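Local coordinates for 35 kDa hemin binding protein (Porphyromonas gingivalis, PDB 5Y1A) that probably binds hemin, carries a thioredoxin domain together with a beta-sandwich domain, and is associated with virulence, at residues 57-61 with 124-130; 35-41 with 263-267; 180-184 with 210-214. All blocks are in the same frame, centred on the assembly; numbering follows the deposited sequence. Where two conformers were deposited one is given.

The three contacts run from helices 51-63 and 127-138 of the thioredoxin domain into the beta-sandwich domain. Contact 1 packs those helices together. Contact 2 joins the thioredoxin strand 34-44 to strand 263-270, an outermost strand of an antiparallel four-stranded sheet; contact 3 pairs the two strands at the other side of that sheet. Between contact centres, contact 2 lies about 15 Å from contact 3 and about 18 Å from contact 1, and contacts 1 and 3 are about 27 Å apart. Along the chain contact 2 closes a long loop within which contact 1 and then contact 3 follow in series. Leu40 meets Ile58, and Glu41 probably hydrogen-bonds Tyr183, so packing continues from the helices through strand 34-44 to the sandwich sheet.

Contact 1. Residues 57-61 with 124-130; sequences RIAKA and IGAPIAI
Arg57 reaches along the loop that leads into helix 127-138 and binds two successive backbone carbonyls there. NE gives its hydrogen to Gly125 O at 3.0 Å, with that oxygen in the plane of the guanidinium at its edge, although the bond is bent (131° at the hydrogen) and NE stands above the plane of the carbonyl. The straighter bond runs from NH2 to Ile124 O, 3.0 Å long, and a weak second bond from NE also reaches that oxygen. A bend at chi3, -61°, turns the end of the chain so that one edge of the group serves both residues; two anchor points restrain its rotation.

Pro127 does the apolar work at the first turn of its helix, directly after Ala126 in the N-cap position. Its ring crosses obliquely over the base of Lys60, and the helices come closest here: Ala61 CB sits 3.2 Å from Pro127 O, and the CA atoms of Ala61 and Pro127 are only 4.3 Å apart. The small alanine permits that approach. Ile130 continues the same seam, its CG2 lying 3.5 Å from Ala61 CB and its CD1 3.6 Å from Arg57 CB.

Ile124 brings its CG2 branch to within 3.8 Å of Arg57 NH2, and its side chain crosses that of Ile58 at about a right angle.

Helix 51-63 begins at a probable thioredoxin-type CxxC (Cys48, Cys51). As in that fold, both helices pack on the central sheet: Ile58, Ile124 and Ile130 touch Phe110 of strand 109-112, and Ile58 goes on to Leu40 and Val42 of strand 34-44.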
# COMPACT_ATOMS: atom_id res chain seq x y z
N ARG A 57 11.92 -18.05 1.65
CA ARG A 57 13.35 -17.81 1.95
C ARG A 57 13.56 -16.41 2.50
O ARG A 57 14.31 -16.23 3.46
CB ARG A 57 14.27 -18.10 0.75
CG ARG A 57 14.31 -19.59 0.36
CD ARG A 57 15.49 -19.89 -0.52
NE ARG A 57 15.49 -19.13 -1.79
CZ ARG A 57 14.73 -19.42 -2.84
NH1 ARG A 57 13.87 -20.45 -2.80
NH2 ARG A 57 14.82 -18.68 -3.95
N ILE A 58 12.90 -15.40 1.92
CA ILE A 58 13.02 -14.04 2.46
C ILE A 58 12.42 -13.94 3.86
O ILE A 58 12.98 -13.27 4.72
CB ILE A 58 12.41 -12.97 1.53
CG1 ILE A 58 13.05 -13.04 0.13
CG2 ILE A 58 12.56 -11.56 2.18
CD1 ILE A 58 12.38 -12.09 -0.93
N ALA A 59 11.29 -14.62 4.09
CA ALA A 59 10.64 -14.58 5.41
C ALA A 59 11.59 -15.16 6.45
O ALA A 59 11.72 -14.62 7.56
CB ALA A 59 9.32 -15.33 5.39
N LYS A 60 12.24 -16.27 6.10
CA LYS A 60 13.21 -16.91 7.00
C LYS A 60 14.37 -15.95 7.29
O LYS A 60 14.74 -15.78 8.45
CB LYS A 60 13.72 -18.23 6.40
CG LYS A 60 14.54 -19.12 7.35
CD LYS A 60 13.95 -19.19 8.74
CE LYS A 60 13.93 -20.62 9.29
NZ LYS A 60 13.55 -20.69 10.74
N ALA A 61 14.90 -15.31 6.25
CA ALA A 61 16.02 -14.37 6.39
C ALA A 61 15.67 -13.27 7.39
O ALA A 61 16.49 -12.90 8.24
CB ALA A 61 16.36 -13.75 5.03
N ILE A 124 17.66 -14.40 -5.12
CA ILE A 124 17.16 -14.70 -3.78
C ILE A 124 17.81 -16.04 -3.41
O ILE A 124 17.38 -17.10 -3.88
CB ILE A 124 15.63 -14.83 -3.76
CG1 ILE A 124 14.95 -13.52 -4.22
CG2 ILE A 124 15.14 -15.22 -2.34
CD1 ILE A 124 13.42 -13.69 -4.48
N GLY A 125 18.88 -15.97 -2.62
CA GLY A 125 19.68 -17.18 -2.30
C GLY A 125 19.13 -17.90 -1.08
O GLY A 125 17.94 -17.83 -0.77
N ALA A 126 20.02 -18.58 -0.36
CA ALA A 126 19.63 -19.12 0.94
C ALA A 126 19.26 -17.99 1.90
O ALA A 126 19.71 -16.85 1.73
CB ALA A 126 20.77 -19.98 1.53
N PRO A 127 18.44 -18.28 2.93
CA PRO A 127 18.10 -17.24 3.90
C PRO A 127 19.30 -16.45 4.44
O PRO A 127 19.19 -15.24 4.59
CB PRO A 127 17.41 -18.03 5.02
CG PRO A 127 16.72 -19.14 4.27
CD PRO A 127 17.77 -19.56 3.24
N ILE A 128 20.43 -17.11 4.71
CA ILE A 128 21.59 -16.34 5.21
C ILE A 128 22.13 -15.34 4.17
O ILE A 128 22.54 -14.24 4.52
CB ILE A 128 22.74 -17.24 5.76
CG1 ILE A 128 23.80 -16.38 6.47
CG2 ILE A 128 23.39 -18.08 4.65
CD1 ILE A 128 23.29 -15.67 7.72
N ALA A 129 22.10 -15.71 2.89
CA ALA A 129 22.59 -14.84 1.82
C ALA A 129 21.64 -13.66 1.68
O ALA A 129 22.07 -12.51 1.52
CB ALA A 129 22.71 -15.61 0.54
N ILE A 130 20.34 -13.93 1.75
CA ILE A 130 19.34 -12.86 1.79
C ILE A 130 19.56 -11.95 2.99
O ILE A 130 19.56 -10.72 2.86
CB ILE A 130 17.90 -13.41 1.80
CG1 ILE A 130 17.64 -14.34 0.60
CG2 ILE A 130 16.90 -12.25 1.91
CD1 ILE A 130 16.40 -15.25 0.79

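Contact 2. Residues 35-41 with 263-267; sequences KKNVVLE and IINAG
Asn265 behaves like a piece of backbone: its side-chain amide pairs with the main chain on both sides of Lys36. OD1 receives the N-H of Asn37 at 2.8 Å in a nearly straight bond, and ND2 donates to Lys35 O at 3.1 Å, with that oxygen in the plane of the amide. A first torsion of -146° swings the amide out to these two partners from a classic beta bulge at Ile264 and Asn265, set against strand 245-252.

Asn37 answers with its own amide, ND2 bonding Ala266 O at 2.8 Å, again nearly straight; the two amide planes stand 53° apart. Strands 38-41 and 263-267 themselves cross at 98°, so no sheet ladder joins them; asparagine side chains bond the opposite main chain, and Val39 packs on Ile263 and Ala266.

Beside the polar group, Val39 fills the crossing. Its CG2 presses on Ala266 CB at 3.4 Å, tighter than usual, while CG1 meets Ile263 CD1 at 3.7 Å. Lys36 NZ, held also by Gly137 O, reaches Ile263 O through a water 2.9 Å from NZ.

Each asparagine amide has its orientation settled by what it bonds. Asn265 OD1 also takes a weak bond from Ala266 N, and ND2 a second acceptor, Ala145 O, so this buried group is satisfied at both ends and ties the thioredoxin strand to the sandwich sheet.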
# COMPACT_ATOMS: atom_id res chain seq x y z
N LYS A 35 17.28 7.11 11.33
CA LYS A 35 17.32 5.66 11.52
C LYS A 35 16.87 4.93 10.25
O LYS A 35 15.73 5.07 9.84
CB LYS A 35 16.40 5.29 12.68
CG LYS A 35 16.21 3.79 12.89
CD LYS A 35 15.22 3.51 14.04
CE LYS A 35 13.76 3.71 13.59
NZ LYS A 35 12.82 3.44 14.72
N LYS A 36 17.76 4.12 9.68
CA LYS A 36 17.50 3.44 8.40
C LYS A 36 16.49 2.29 8.49
O LYS A 36 16.62 1.39 9.33
CB LYS A 36 18.85 2.94 7.81
CG LYS A 36 18.80 2.16 6.50
CD LYS A 36 18.54 3.06 5.32
CE LYS A 36 18.61 2.35 3.95
NZ LYS A 36 19.98 2.29 3.37
N ASN A 37 15.49 2.34 7.61
CA ASN A 37 14.61 1.20 7.33
C ASN A 37 14.91 0.73 5.92
O ASN A 37 15.27 1.54 5.08
CB ASN A 37 13.14 1.60 7.41
CG ASN A 37 12.75 2.09 8.79
OD1 ASN A 37 13.18 1.51 9.79
ND2 ASN A 37 11.96 3.14 8.86
N VAL A 38 14.75 -0.57 5.69
CA VAL A 38 15.11 -1.21 4.44
C VAL A 38 13.84 -1.59 3.71
O VAL A 38 12.94 -2.16 4.31
CB VAL A 38 16.00 -2.45 4.68
CG1 VAL A 38 16.01 -3.37 3.41
CG2 VAL A 38 17.42 -2.02 4.99
N VAL A 39 13.77 -1.25 2.42
CA VAL A 39 12.69 -1.70 1.54
C VAL A 39 13.20 -2.83 0.65
O VAL A 39 14.29 -2.75 0.09
CB VAL A 39 12.19 -0.50 0.65
CG1 VAL A 39 11.21 -0.96 -0.44
CG2 VAL A 39 11.58 0.59 1.52
N LEU A 40 12.41 -3.90 0.53
CA LEU A 40 12.69 -4.97 -0.42
C LEU A 40 11.60 -4.90 -1.47
O LEU A 40 10.43 -4.75 -1.10
CB LEU A 40 12.68 -6.34 0.27
CG LEU A 40 13.59 -6.50 1.51
CD1 LEU A 40 13.54 -7.95 2.01
CD2 LEU A 40 15.03 -6.09 1.17
N GLU A 41 11.98 -4.93 -2.75
CA GLU A 41 11.00 -5.09 -3.85
C GLU A 41 11.24 -6.46 -4.46
O GLU A 41 12.32 -6.73 -4.97
CB GLU A 41 11.12 -3.93 -4.88
CG GLU A 41 10.64 -2.61 -4.23
CD GLU A 41 10.98 -1.39 -5.06
OE1 GLU A 41 12.18 -1.19 -5.30
OE2 GLU A 41 10.04 -0.66 -5.47
N ILE A 263 16.86 3.73 -2.79
CA ILE A 263 15.89 4.18 -1.80
C ILE A 263 16.70 4.62 -0.58
O ILE A 263 17.55 3.88 -0.07
CB ILE A 263 14.90 3.05 -1.45
CG1 ILE A 263 14.20 2.56 -2.74
CG2 ILE A 263 13.92 3.55 -0.39
CD1 ILE A 263 13.15 1.43 -2.53
N ILE A 264 16.42 5.85 -0.14
CA ILE A 264 17.19 6.50 0.89
C ILE A 264 16.62 6.11 2.28
O ILE A 264 17.39 5.73 3.19
CB ILE A 264 17.18 8.01 0.67
CG1 ILE A 264 17.87 8.36 -0.65
CG2 ILE A 264 17.90 8.74 1.84
CD1 ILE A 264 17.44 9.74 -1.24
N ASN A 265 15.31 6.28 2.47
CA ASN A 265 14.67 5.76 3.67
C ASN A 265 13.18 5.55 3.44
O ASN A 265 12.65 5.95 2.40
CB ASN A 265 14.90 6.68 4.87
CG ASN A 265 15.02 5.92 6.18
OD1 ASN A 265 14.72 4.71 6.28
ND2 ASN A 265 15.46 6.62 7.21
N ALA A 266 12.52 4.91 4.40
CA ALA A 266 11.12 4.51 4.21
C ALA A 266 10.40 4.58 5.55
O ALA A 266 11.03 4.54 6.61
CB ALA A 266 11.08 3.10 3.72
N GLY A 267 9.07 4.63 5.48
CA GLY A 267 8.21 4.53 6.66
C GLY A 267 6.99 3.70 6.26
O GLY A 267 6.63 3.63 5.08
O HOH W 1 20.11 5.61 3.01
O HOH W 2 19.99 2.73 0.49

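Contact 3. Residues 180-184 with 210-214; sequences LTAYV and MILST
Ala182 and Val184 carry the backbone pairing with strand 207-220. Leu212 N donates to Ala182 O at 2.9 Å, and Val184 N to Met210 O at 3.0 Å. Between those bonds Tyr183 and Ile211 form an antiparallel non-hydrogen-bonded pair, and the same two carbonyls take CA-H...O contacts, Met210 O from Tyr183 CA at 3.2 Å and Ala182 O from Ile211 CA. Past Leu212 the direct pairing ends, and a water accepts from Ala182 N and donates to Ser213 OG, which also bonds Asp215 O.

Apolar packing runs along both faces. On that of Tyr183, the ring lies alongside Ile211, pointing the same way, with CD1 3.8 Å from Ile211 CG1; a chi1 of -60° carries it there. On the other face Val184 CG2 lies 3.9 Å from Met210 CB. Leu212, just beyond the paired strand residues, crosses Val184 at about a right angle, its CD2 3.9 Å from Val184 CG2, and brings CD1 to Ala182 CB.

Outside partners extend both faces. The Tyr183 ring stands edge-to-face with Phe250, Leu94 of helix 89-102 touches Tyr183 and Ile211, and Phe240 packs on Val184 and Met210. Thr181 OG1 bonds His252.

Two antiparallel strands, the inner 179-186 beside the outermost 207-220, which is interrupted just after Ile211, make up one margin of a four-stranded sheet, as expected in a beta-sandwich domain.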
# COMPACT_ATOMS: atom_id res chain seq x y z
N LEU A 180 9.37 10.81 -3.90
CA LEU A 180 8.65 9.98 -2.95
C LEU A 180 7.69 9.03 -3.67
O LEU A 180 6.93 9.44 -4.58
CB LEU A 180 7.90 10.84 -1.92
CG LEU A 180 7.29 9.96 -0.83
CD1 LEU A 180 7.86 10.29 0.51
CD2 LEU A 180 5.76 10.05 -0.86
N THR A 181 7.78 7.75 -3.32
CA THR A 181 6.85 6.74 -3.82
C THR A 181 6.10 6.16 -2.63
O THR A 181 6.68 5.91 -1.57
CB THR A 181 7.60 5.64 -4.63
OG1 THR A 181 8.13 6.23 -5.82
CG2 THR A 181 6.67 4.51 -5.02
N ALA A 182 4.80 5.93 -2.80
CA ALA A 182 4.02 5.25 -1.76
C ALA A 182 3.20 4.13 -2.39
O ALA A 182 2.59 4.29 -3.48
CB ALA A 182 3.13 6.23 -1.00
N TYR A 183 3.17 3.00 -1.69
CA TYR A 183 2.41 1.83 -2.08
C TYR A 183 1.31 1.54 -1.05
O TYR A 183 1.50 1.74 0.16
CB TYR A 183 3.29 0.56 -2.13
CG TYR A 183 4.46 0.57 -3.09
CD1 TYR A 183 4.43 1.32 -4.28
CD2 TYR A 183 5.57 -0.25 -2.84
CE1 TYR A 183 5.53 1.26 -5.18
CE2 TYR A 183 6.65 -0.31 -3.71
CZ TYR A 183 6.64 0.45 -4.88
OH TYR A 183 7.72 0.40 -5.74
N VAL A 184 0.16 1.08 -1.56
CA VAL A 184 -0.79 0.37 -0.70
C VAL A 184 -0.51 -1.14 -0.86
O VAL A 184 -0.53 -1.67 -1.98
CB VAL A 184 -2.26 0.68 -1.06
CG1 VAL A 184 -3.18 -0.01 -0.01
CG2 VAL A 184 -2.50 2.22 -1.05
N MET A 210 -1.56 -0.71 -5.20
CA MET A 210 -1.65 0.69 -5.62
C MET A 210 -0.33 1.42 -5.46
O MET A 210 0.44 1.15 -4.53
CB MET A 210 -2.74 1.47 -4.84
CG MET A 210 -4.12 0.82 -4.80
SD MET A 210 -5.36 1.78 -3.81
CE MET A 210 -5.51 3.25 -4.80
N ILE A 211 -0.09 2.36 -6.37
CA ILE A 211 1.04 3.29 -6.29
C ILE A 211 0.41 4.68 -6.30
O ILE A 211 -0.31 5.04 -7.25
CB ILE A 211 2.06 3.12 -7.47
CG1 ILE A 211 2.54 1.64 -7.60
CG2 ILE A 211 3.26 4.08 -7.29
CD1 ILE A 211 1.70 0.73 -8.52
N LEU A 212 0.68 5.45 -5.25
CA LEU A 212 -0.06 6.69 -5.02
C LEU A 212 0.36 7.90 -5.86
O LEU A 212 -0.39 8.88 -5.95
CB LEU A 212 -0.03 7.03 -3.54
CG LEU A 212 -0.66 5.94 -2.65
CD1 LEU A 212 -0.74 6.45 -1.21
CD2 LEU A 212 -2.06 5.48 -3.14
N SER A 213 1.55 7.83 -6.45
CA SER A 213 2.00 8.86 -7.41
C SER A 213 1.57 8.50 -8.83
O SER A 213 1.84 7.39 -9.29
CB SER A 213 3.52 8.98 -7.34
OG SER A 213 4.11 7.68 -7.36
N THR A 214 0.89 9.42 -9.52
CA THR A 214 0.48 9.19 -10.92
C THR A 214 1.59 8.51 -11.73
O THR A 214 1.38 7.48 -12.38
CB THR A 214 0.04 10.50 -11.57
OG1 THR A 214 -1.19 10.92 -10.93
CG2 THR A 214 -0.19 10.30 -13.06
O HOH W 3 3.81 6.86 -5.05